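Local coordinates for oligopeptide-binding protein oppA (Lactococcus lactis, PDB 3DRF), which captures oligopeptides as the receptor of the OppABCDF ABC transporter, which takes up peptides larger than three residues and is essential for growth in milk, at residues A47-G52 against E233-V238. Numbering follows the deposited sequence.
Sequences AQWLSG and ESIKYV
W49 reaches I235 and Y237 from a loop that turns at W49 itself (phi/psi -85/-10°), while 234-238 is a strand that begins at a classic beta bulge; the two backbones stay apart and side chains alone meet. The six-membered end of the indole points at the strand. Its CH2 lies 4.1 Å from I235 CD1, approached obliquely, and 3.3 Å from Y237 OH, which sits at the indole edge near its plane. Y237 CE1 is farther from W49 CH2, at 4.0 Å, and Y237 CZ lies in the indole plane, so the phenol meets the indole by its hydroxyl end rather than by stacking. In I235, chi1 of -51° sets CG1 beside the backbone N, and CD1 at its end touches W49 CH2 and CZ2, while CG2 lies over the centre of the Y237 ring, 3.6 Å above its plane. Both polar ends are satisfied elsewhere: W49 NE1 by T215 O, Y237 OH by M62 O of helix 57-62. F59 of that helix meets the indole edge-to-face. Replacing W49 by an alanine is likely to open a gap beside I235 CD1 and Y237 and to leave T215 O without its indole donor. The buried interface, 107 Å² in all, thus joins the loop after strand 34-40 to the five-stranded mixed sheet by van der Waals contact, its polar groups bonded instead to backbone carbonyls.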
# COMPACT_ATOMS: atom_id res chain seq x y z
N ALA A 47 7.38 -14.10 -0.80
CA ALA A 47 6.22 -14.81 -1.38
C ALA A 47 5.14 -15.03 -0.31
O ALA A 47 5.39 -15.59 0.66
CB ALA A 47 6.60 -16.17 -1.97
N GLN A 48 3.98 -14.47 -0.57
CA GLN A 48 2.77 -14.66 0.30
C GLN A 48 1.56 -14.50 -0.59
O GLN A 48 1.25 -13.43 -1.04
CB GLN A 48 2.75 -13.64 1.45
CG GLN A 48 1.49 -13.81 2.37
CD GLN A 48 1.19 -15.30 2.65
OE1 GLN A 48 0.24 -15.82 2.21
NE2 GLN A 48 2.04 -15.92 3.44
N TRP A 49 0.90 -15.61 -0.87
CA TRP A 49 -0.17 -15.62 -1.87
C TRP A 49 -1.53 -15.21 -1.32
O TRP A 49 -2.45 -14.98 -2.06
CB TRP A 49 -0.23 -17.03 -2.55
CG TRP A 49 1.06 -17.29 -3.40
CD1 TRP A 49 2.21 -17.83 -2.96
CD2 TRP A 49 1.26 -16.92 -4.77
NE1 TRP A 49 3.12 -17.86 -4.00
CE2 TRP A 49 2.55 -17.32 -5.12
CE3 TRP A 49 0.44 -16.31 -5.75
CZ2 TRP A 49 3.08 -17.14 -6.42
CZ3 TRP A 49 0.98 -16.11 -7.03
CH2 TRP A 49 2.30 -16.52 -7.34
N LEU A 50 -1.61 -15.10 -0.00
CA LEU A 50 -2.85 -14.62 0.67
C LEU A 50 -2.75 -13.13 0.91
O LEU A 50 -1.89 -12.66 1.57
CB LEU A 50 -3.07 -15.34 2.03
CG LEU A 50 -3.19 -16.88 2.01
CD1 LEU A 50 -3.53 -17.37 3.41
CD2 LEU A 50 -4.29 -17.37 0.98
N SER A 51 -3.69 -12.42 0.26
CA SER A 51 -3.72 -10.96 0.35
C SER A 51 -3.68 -10.47 1.79
O SER A 51 -2.92 -9.55 2.12
CB SER A 51 -4.96 -10.41 -0.36
OG SER A 51 -4.98 -9.00 -0.40
N GLY A 52 -4.45 -11.08 2.67
CA GLY A 52 -4.59 -10.61 4.03
C GLY A 52 -3.28 -10.64 4.79
O GLY A 52 -3.09 -9.90 5.75
N GLU A 233 13.49 -14.98 -4.61
CA GLU A 233 14.00 -14.67 -5.96
C GLU A 233 13.01 -14.62 -7.12
O GLU A 233 12.99 -13.67 -7.85
CB GLU A 233 15.09 -15.71 -6.31
CG GLU A 233 16.30 -15.74 -5.39
CD GLU A 233 17.37 -16.75 -5.86
OE1 GLU A 233 17.30 -17.22 -6.95
OE2 GLU A 233 18.21 -16.99 -5.04
N SER A 234 12.24 -15.67 -7.32
CA SER A 234 11.53 -15.83 -8.58
C SER A 234 10.31 -16.74 -8.55
O SER A 234 10.13 -17.53 -7.64
CB SER A 234 12.53 -16.39 -9.64
OG SER A 234 12.88 -17.70 -9.31
N ILE A 235 9.51 -16.61 -9.58
CA ILE A 235 8.36 -17.47 -9.85
C ILE A 235 8.40 -17.90 -11.34
O ILE A 235 8.60 -17.09 -12.19
CB ILE A 235 7.03 -16.69 -9.70
CG1 ILE A 235 6.94 -15.94 -8.35
CG2 ILE A 235 5.82 -17.64 -9.91
CD1 ILE A 235 5.88 -14.82 -8.33
N LYS A 236 8.19 -19.17 -11.59
CA LYS A 236 7.93 -19.68 -12.96
C LYS A 236 6.45 -19.95 -13.08
O LYS A 236 5.89 -20.80 -12.44
CB LYS A 236 8.71 -20.98 -13.34
CG LYS A 236 8.62 -21.27 -14.90
CD LYS A 236 9.03 -22.65 -15.36
CE LYS A 236 8.48 -22.95 -16.77
NZ LYS A 236 8.04 -24.36 -17.05
N TYR A 237 5.83 -19.20 -13.95
CA TYR A 237 4.42 -19.35 -14.23
C TYR A 237 4.14 -20.16 -15.53
O TYR A 237 4.81 -19.97 -16.57
CB TYR A 237 3.85 -17.97 -14.45
CG TYR A 237 3.59 -17.11 -13.23
CD1 TYR A 237 2.53 -17.40 -12.38
CD2 TYR A 237 4.29 -15.94 -13.00
CE1 TYR A 237 2.21 -16.53 -11.29
CE2 TYR A 237 3.99 -15.11 -11.93
CZ TYR A 237 2.95 -15.42 -11.09
OH TYR A 237 2.57 -14.61 -10.07
N VAL A 238 3.15 -21.05 -15.45
CA VAL A 238 2.65 -21.78 -16.63
C VAL A 238 1.14 -21.60 -16.67
O VAL A 238 0.57 -21.20 -15.66
CB VAL A 238 3.00 -23.33 -16.55
CG1 VAL A 238 4.53 -23.46 -16.45
CG2 VAL A 238 2.31 -23.99 -15.36